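Local coordinates for pyruvate kinase 1 (Trypanosoma brucei brucei, PDB 4KCT), which catalyses the last step of glycolysis, transferring phosphate from phosphoenolpyruvate to ADP to give pyruvate and ATP, and also has decarboxylase activity toward oxaloacetate, at residues Y129-L132 against T133-V136; F213-T216 against A217-R221; V344-M347 against A348-C351; Y470-T473 against G474-V477. All blocks are in the same frame, centred on the assembly; numbering follows the deposited sequence.

Interaction 1. Residues Y129-L132 against T133-V136; sequences YPQL and TNAV
Gln131 O takes two backbone donors at the start of a short helix. Ala135 N donates to Gln131 O over 3.0 Å, while Asn134 N, also 3.0 Å from Gln131 O, comes from well above the carbonyl plane. The two N-H groups therefore reach one oxygen from different directions. Gln131 adds a side-chain bond: its chain folds back at chi2, and Asn134 ND2 donates to Gln131 OE1 over 2.6 Å with an N-H...O angle of 165°. The oxygen lies in the plane of the Asn134 amide, ND2 stands tilted from the Gln131 carbonyl plane, and the two amide planes are only 32° apart. Both residues are exposed, so this amide pair sits on the outer side of the turn. The motif is a type I beta turn, Tyr129 to Leu132, running directly into helix 132-135 with Gln131 at the N-cap. It belongs to the mixed-sheet domain that pyruvate kinases carry inserted in the barrel. A water accepts from Thr133 N and donates to Pro130 O, bridging turn and helix. On the buried side, Leu132 has CG anti to its backbone N (chi1 177°), which lays Leu132 CD1 alongside Val136 CG1 at 3.9 Å; both side chains also pack on Leu162. Tyr129 offers a ring edge, CE2, to Ala135 CB at 4.1 Å, while Tyr129 OH is hydrogen-bonded to Asp186 N.

Interaction 2. Residues F213-T216 against A217-R221; sequences FIRT and AEQVR
Gln219 turns CG beside its own backbone N (chi1 -65°) and then runs out extended, carrying its amide back past the helix start to the backbone of Arg215. Thr216 sets OG1 between its backbone N and carbonyl carbon (chi1 64°), which aims the hydroxyl at the first turn of the helix. Two bonds follow, running in opposite senses between loop and helix. Gln219 N donates to Thr216 OG1 over 3.1 Å, the capping bond of an N-cap threonine. Arg215 N donates to Gln219 OE1 over 2.9 Å, arriving tilted from the plane of the amide carbonyl. Thr216 OG1 also lies against the aliphatic part of the same side chain, 3.2 Å from Gln219 CG. Thr216 N, by contrast, is buried here without a partner in the model. This is a beta-alpha connection of the TIM barrel, leading from strand 208-211 into helix 217-227. Its start borders the active site: Phe213 N is hydrogen-bonded to Glu241, a ligand of the magnesium ion that also lines the pyruvate pocket. Ile214 CG2 meets Val220 CG2 at 3.6 Å, the two side chains crossing at about a right angle, with Ile236 of strand 235-240 and Ala255 of helix 249-255 also packed on Val220. Arg215 was modelled in two conformers, and the guanidinium of the one described lies so close to the Gln219 amide that its placement is doubtful. In that conformer Arg215 NE donates to Phe213 O over 2.8 Å, while NH1 and NH2 go to the carbonyls of Pro188 and Leu187.

Interaction 3. Residues V344-M347 against A348-C351; sequences VQYM and ARIC
Arg349 brings its guanidinium over one face of the Tyr346 ring in a cation-pi contact, with Arg349 CZ 4.4 Å from the ring centroid and only 12° off the ring normal. Arg349 NH1 does the touching: it hangs over the middle of the ring, 3.3 Å from Tyr346 CE1. The two planes are 58° apart, so the guanidinium tips one nitrogen down onto the ring instead of stacking flat. A bend at chi3 (-58°) turns the arginine chain back along the helix, and Arg349 NH2 comes to 3.8 Å from Gln345 CB. Underneath is regular alpha-helix, with Arg349 N donating to Gln345 O over 3.0 Å and Ile350 N to Tyr346 O over 2.9 Å. Helix 340-356 follows the eighth strand of the TIM barrel, 327-330, and packs against its outside. Its inner face carries Met347, whose side chain rests on Val328, Leu330 and Ile24, across the point where the last and first strands close the barrel. The outer face meets a second subunit: Ala272 of that subunit packs on Tyr346, and Glu273 of that subunit forms a long, weak ion pair with Arg349 NE.

Interaction 4. Residues Y470-T473 against G474-V477; sequences YAST and GDVV
Asp475 folds its side chain back over Ser472 across a type II beta turn, Ser472 to Asp475, that leads into strand 476-481 of the C-terminal alpha/beta domain. The turn is closed in the usual way, by Asp475 N donating to Ser472 O over 2.9 Å. Starting from the backbone, Asp475 CB touches Ser472 O at 3.3 Å and, at roughly a right angle to it, Ala471 CB at 4.0 Å. With CG turned beside the backbone N (chi1 -71°), the carboxylate swings toward the backbone of the preceding loop, and Asp475 CG lies 3.4 Å from Ser472 O. OD2 is the working oxygen: Ser472 N donates to Asp475 OD2 over 2.8 Å with an almost straight N-H...O angle of 172°, reaching it on the anti side and somewhat out of the carboxylate plane. OD1, the other oxygen, makes a long, weak ion pair with Lys395. Ser472 is thus held by both its N-H and its C=O, so two bonds tie the first residue of the turn to the last. Gly474 takes the third position at phi 89°, where lacking a CB avoids crowding against Thr473 O. The far half of the turn is tied to the chain's end: Gly474 and Asp475 are hydrogen-bonded through their backbones to Leu498. Leu498 also packs on Ala471 and Val477, which themselves barely meet, Ala471 CB standing 4.5 Å from Val477 CG2.

Each is a local contact within its own continuous piece of chain, and the four follow in series without touching one another. Interactions 2 and 3 belong to the TIM barrel, on opposite sides of the chain's centre with contact centres about 32 Å apart. Interaction 2 caps a helix beside the active site, whereas interaction 3 lies within a helix that reaches a second subunit. Interactions 1 and 4 lie furthest out, about 62 Å apart between centres, in the inserted domain and the C-terminal domain. Their polar side chains bond on the outer side of turns, by amide to amide in one and carboxylate to backbone in the other, while Leu132 and Ala471 are buried. Interaction 3 alone relies on a charged group over an aromatic face.

Interaction 1. Residues Y129-L132 against T133-V136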
# COMPACT_ATOMS: atom_id res chain seq x y z
N TYR A 129 -10.87 50.31 13.09
CA TYR A 129 -11.70 49.32 12.39
C TYR A 129 -13.15 49.36 12.90
O TYR A 129 -13.40 48.97 14.02
CB TYR A 129 -11.13 47.90 12.61
CG TYR A 129 -11.89 46.82 11.90
CD1 TYR A 129 -11.96 46.80 10.51
CD2 TYR A 129 -12.63 45.87 12.61
CE1 TYR A 129 -12.70 45.84 9.86
CE2 TYR A 129 -13.38 44.90 11.95
CZ TYR A 129 -13.38 44.87 10.58
OH TYR A 129 -14.11 43.95 9.91
N PRO A 130 -14.09 49.92 12.08
CA PRO A 130 -15.42 50.28 12.59
C PRO A 130 -16.26 49.11 13.03
O PRO A 130 -17.06 49.25 13.93
CB PRO A 130 -16.08 50.97 11.38
CG PRO A 130 -14.94 51.56 10.62
CD PRO A 130 -13.74 50.67 10.86
N GLN A 131 -16.02 47.94 12.45
CA GLN A 131 -16.76 46.74 12.83
C GLN A 131 -16.21 46.03 14.07
O GLN A 131 -16.56 44.88 14.33
CB GLN A 131 -16.85 45.78 11.66
CG GLN A 131 -17.74 46.28 10.53
CD GLN A 131 -19.19 46.26 10.93
OE1 GLN A 131 -19.65 45.33 11.60
NE2 GLN A 131 -19.90 47.35 10.63
N LEU A 132 -15.31 46.68 14.80
CA LEU A 132 -14.60 46.00 15.90
C LEU A 132 -15.56 45.26 16.87
O LEU A 132 -15.30 44.12 17.24
CB LEU A 132 -13.72 46.99 16.68
CG LEU A 132 -12.98 46.42 17.89
CD1 LEU A 132 -11.88 45.47 17.44
CD2 LEU A 132 -12.40 47.54 18.74
N THR A 133 -16.66 45.90 17.26
CA THR A 133 -17.52 45.31 18.29
C THR A 133 -18.40 44.20 17.76
O THR A 133 -19.01 43.48 18.53
CB THR A 133 -18.43 46.35 18.99
OG1 THR A 133 -19.30 46.95 18.03
CG2 THR A 133 -17.60 47.43 19.67
N ASN A 134 -18.45 44.05 16.44
CA ASN A 134 -19.03 42.84 15.85
C ASN A 134 -18.02 41.73 15.66
O ASN A 134 -18.38 40.58 15.59
CB ASN A 134 -19.68 43.15 14.50
CG ASN A 134 -20.87 44.05 14.65
OD1 ASN A 134 -21.56 44.01 15.67
ND2 ASN A 134 -21.05 44.96 13.70
N ALA A 135 -16.76 42.10 15.46
CA ALA A 135 -15.73 41.13 15.10
C ALA A 135 -15.28 40.33 16.31
O ALA A 135 -14.99 39.15 16.20
CB ALA A 135 -14.55 41.82 14.45
N VAL A 136 -15.09 41.00 17.44
CA VAL A 136 -14.55 40.34 18.63
C VAL A 136 -15.54 40.36 19.80
O VAL A 136 -16.12 41.39 20.12
CB VAL A 136 -13.17 40.91 19.06
CG1 VAL A 136 -13.28 42.37 19.44
CG2 VAL A 136 -12.61 40.12 20.23
O HOH W 1 -17.39 48.65 16.72

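Interaction 2. Residues F213-T216 against A217-R221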
# COMPACT_ATOMS: atom_id res chain seq x y z
N PHE A 213 -2.40 39.48 2.81
CA PHE A 213 -3.63 39.27 3.59
C PHE A 213 -4.84 38.87 2.75
O PHE A 213 -5.95 39.37 2.97
CB PHE A 213 -3.97 40.52 4.44
CG PHE A 213 -3.68 40.33 5.90
CD1 PHE A 213 -4.59 39.66 6.72
CD2 PHE A 213 -2.41 40.65 6.42
CE1 PHE A 213 -4.28 39.39 8.06
CE2 PHE A 213 -2.10 40.39 7.75
CZ PHE A 213 -3.03 39.74 8.57
N ILE A 214 -4.65 37.89 1.88
CA ILE A 214 -5.77 37.39 1.09
C ILE A 214 -6.69 36.52 1.97
O ILE A 214 -6.25 35.52 2.57
CB ILE A 214 -5.27 36.60 -0.15
CG1 ILE A 214 -4.55 37.56 -1.13
CG2 ILE A 214 -6.43 35.88 -0.84
CD1 ILE A 214 -5.42 38.69 -1.70
N ARG A 215 -7.95 36.92 2.07
CA ARG A 215 -8.86 36.23 2.97
C ARG A 215 -9.86 35.36 2.23
O ARG A 215 -10.39 34.41 2.80
CB ARG A 215 -9.56 37.22 3.91
CG ARG A 215 -8.60 37.91 4.87
CD ARG A 215 -8.96 39.38 5.08
NE ARG A 215 -8.34 40.28 4.09
CZ ARG A 215 -8.87 41.44 3.72
NH1 ARG A 215 -8.23 42.24 2.85
NH2 ARG A 215 -10.01 41.83 4.25
N THR A 216 -10.13 35.70 0.96
CA THR A 216 -11.15 35.00 0.15
C THR A 216 -10.70 34.95 -1.30
O THR A 216 -9.91 35.79 -1.75
CB THR A 216 -12.52 35.75 0.17
OG1 THR A 216 -12.36 37.02 -0.45
CG2 THR A 216 -13.05 35.94 1.59
N ALA A 217 -11.36 34.09 -2.07
CA ALA A 217 -11.19 34.07 -3.52
C ALA A 217 -11.64 35.39 -4.16
O ALA A 217 -11.07 35.81 -5.16
CB ALA A 217 -11.94 32.89 -4.14
N GLU A 218 -12.68 36.01 -3.62
CA GLU A 218 -13.16 37.28 -4.20
C GLU A 218 -12.08 38.37 -4.10
O GLU A 218 -11.86 39.14 -5.05
CB GLU A 218 -14.46 37.73 -3.53
CG GLU A 218 -15.11 38.94 -4.20
CD GLU A 218 -15.30 38.76 -5.71
OE1 GLU A 218 -15.10 39.75 -6.45
OE2 GLU A 218 -15.65 37.64 -6.17
N GLN A 219 -11.34 38.37 -3.01
CA GLN A 219 -10.21 39.28 -2.90
C GLN A 219 -9.13 39.06 -3.96
O GLN A 219 -8.54 40.02 -4.47
CB GLN A 219 -9.59 39.18 -1.52
CG GLN A 219 -10.52 39.64 -0.43
CD GLN A 219 -9.76 40.13 0.77
OE1 GLN A 219 -8.76 39.53 1.16
NE2 GLN A 219 -10.18 41.27 1.30
N VAL A 220 -8.82 37.80 -4.26
CA VAL A 220 -7.88 37.52 -5.37
C VAL A 220 -8.38 38.14 -6.68
O VAL A 220 -7.62 38.79 -7.40
CB VAL A 220 -7.66 36.01 -5.58
CG1 VAL A 220 -6.63 35.79 -6.68
CG2 VAL A 220 -7.19 35.34 -4.27
N ARG A 221 -9.66 37.91 -6.99
CA ARG A 221 -10.32 38.50 -8.15
C ARG A 221 -10.28 40.02 -8.19
O ARG A 221 -10.04 40.62 -9.25
CB ARG A 221 -11.77 37.98 -8.30
CG ARG A 221 -11.82 36.51 -8.75
CD ARG A 221 -13.23 36.08 -9.13
NE ARG A 221 -14.09 35.89 -7.96
CZ ARG A 221 -14.13 34.77 -7.23
NH1 ARG A 221 -14.95 34.70 -6.19
NH2 ARG A 221 -13.35 33.72 -7.54

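Interaction 3. Residues V344-M347 against A348-C351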
# COMPACT_ATOMS: atom_id res chain seq x y z
N VAL A 344 22.24 33.23 1.56
CA VAL A 344 21.71 32.61 0.35
C VAL A 344 22.46 31.32 0.01
O VAL A 344 21.86 30.31 -0.33
CB VAL A 344 21.71 33.57 -0.85
CG1 VAL A 344 21.40 32.81 -2.14
CG2 VAL A 344 20.70 34.72 -0.60
N GLN A 345 23.78 31.35 0.16
CA GLN A 345 24.59 30.16 -0.06
C GLN A 345 24.24 29.01 0.90
O GLN A 345 24.12 27.87 0.48
CB GLN A 345 26.09 30.49 0.01
CG GLN A 345 26.57 31.34 -1.19
CD GLN A 345 27.90 32.04 -0.91
OE1 GLN A 345 28.61 31.68 0.01
NE2 GLN A 345 28.18 33.12 -1.65
N TYR A 346 24.04 29.32 2.19
CA TYR A 346 23.57 28.29 3.15
C TYR A 346 22.22 27.77 2.73
O TYR A 346 21.98 26.56 2.78
CB TYR A 346 23.46 28.85 4.58
CG TYR A 346 24.62 28.52 5.46
CD1 TYR A 346 24.81 27.24 5.94
CD2 TYR A 346 25.57 29.50 5.78
CE1 TYR A 346 25.90 26.93 6.74
CE2 TYR A 346 26.67 29.19 6.55
CZ TYR A 346 26.80 27.92 7.07
OH TYR A 346 27.89 27.62 7.83
N MET A 347 21.30 28.68 2.40
CA MET A 347 19.94 28.28 2.04
C MET A 347 19.96 27.31 0.84
O MET A 347 19.32 26.26 0.88
CB MET A 347 19.08 29.49 1.67
CG MET A 347 17.62 29.09 1.50
SD MET A 347 16.51 30.54 1.55
CE MET A 347 15.71 30.30 3.16
N ALA A 348 20.78 27.62 -0.16
CA ALA A 348 21.00 26.71 -1.30
C ALA A 348 21.56 25.33 -0.90
O ALA A 348 21.09 24.31 -1.40
CB ALA A 348 21.89 27.37 -2.36
N ARG A 349 22.56 25.30 -0.02
CA ARG A 349 23.17 24.03 0.39
C ARG A 349 22.18 23.18 1.19
O ARG A 349 22.13 21.95 1.04
CB ARG A 349 24.46 24.26 1.23
CG ARG A 349 25.63 24.75 0.40
CD ARG A 349 26.98 24.59 1.11
NE ARG A 349 27.04 25.29 2.39
CZ ARG A 349 27.37 26.58 2.56
NH1 ARG A 349 27.43 27.09 3.78
NH2 ARG A 349 27.61 27.36 1.52
N ILE A 350 21.38 23.84 2.03
CA ILE A 350 20.35 23.12 2.79
C ILE A 350 19.27 22.55 1.84
O ILE A 350 18.84 21.39 2.01
CB ILE A 350 19.68 24.01 3.88
CG1 ILE A 350 20.71 24.54 4.90
CG2 ILE A 350 18.56 23.27 4.60
CD1 ILE A 350 20.18 25.81 5.61
N CYS A 351 18.78 23.37 0.91
CA CYS A 351 17.83 22.89 -0.10
C CYS A 351 18.34 21.64 -0.79
O CYS A 351 17.63 20.66 -0.93
CB CYS A 351 17.59 23.96 -1.16
SG CYS A 351 16.53 25.27 -0.55

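Interaction 4. Residues Y470-T473 against G474-V477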
# COMPACT_ATOMS: atom_id res chain seq x y z
N TYR A 470 23.83 19.42 -17.67
CA TYR A 470 22.74 18.58 -17.16
C TYR A 470 22.82 17.15 -17.70
O TYR A 470 22.48 16.18 -17.00
CB TYR A 470 21.38 19.20 -17.50
CG TYR A 470 21.17 20.55 -16.85
CD1 TYR A 470 21.32 20.71 -15.48
CD2 TYR A 470 20.92 21.69 -17.61
CE1 TYR A 470 21.09 21.94 -14.87
CE2 TYR A 470 20.82 22.94 -17.02
CZ TYR A 470 20.87 23.05 -15.64
OH TYR A 470 20.73 24.28 -15.04
N ALA A 471 23.33 17.02 -18.91
CA ALA A 471 23.39 15.73 -19.56
C ALA A 471 24.46 15.79 -20.65
O ALA A 471 24.78 16.85 -21.15
CB ALA A 471 22.03 15.39 -20.15
N SER A 472 25.01 14.64 -21.01
CA SER A 472 25.90 14.60 -22.14
C SER A 472 25.53 13.58 -23.19
O SER A 472 24.57 12.83 -23.04
CB SER A 472 27.35 14.43 -21.70
OG SER A 472 27.45 13.75 -20.48
N THR A 473 26.31 13.56 -24.25
CA THR A 473 26.12 12.66 -25.35
C THR A 473 25.83 11.26 -24.83
O THR A 473 26.46 10.80 -23.89
CB THR A 473 27.39 12.65 -26.23
OG1 THR A 473 27.55 13.96 -26.79
CG2 THR A 473 27.27 11.63 -27.36
N GLY A 474 24.79 10.64 -25.37
CA GLY A 474 24.42 9.28 -24.98
C GLY A 474 23.46 9.19 -23.80
O GLY A 474 22.97 8.14 -23.49
N ASP A 475 23.20 10.31 -23.12
CA ASP A 475 22.18 10.30 -22.05
C ASP A 475 20.78 10.38 -22.66
O ASP A 475 20.55 11.12 -23.64
CB ASP A 475 22.38 11.47 -21.06
CG ASP A 475 23.64 11.29 -20.16
OD1 ASP A 475 24.06 10.13 -19.94
OD2 ASP A 475 24.23 12.29 -19.73
N VAL A 476 19.81 9.79 -21.96
CA VAL A 476 18.40 9.92 -22.34
C VAL A 476 17.81 11.22 -21.78
O VAL A 476 18.00 11.54 -20.62
CB VAL A 476 17.55 8.73 -21.85
CG1 VAL A 476 16.16 8.77 -22.50
CG2 VAL A 476 18.23 7.44 -22.17
N VAL A 477 17.04 11.93 -22.61
CA VAL A 477 16.27 13.09 -22.15
C VAL A 477 14.81 12.87 -22.54
O VAL A 477 14.54 12.31 -23.60
CB VAL A 477 16.76 14.38 -22.82
CG1 VAL A 477 15.83 15.54 -22.51
CG2 VAL A 477 18.16 14.71 -22.34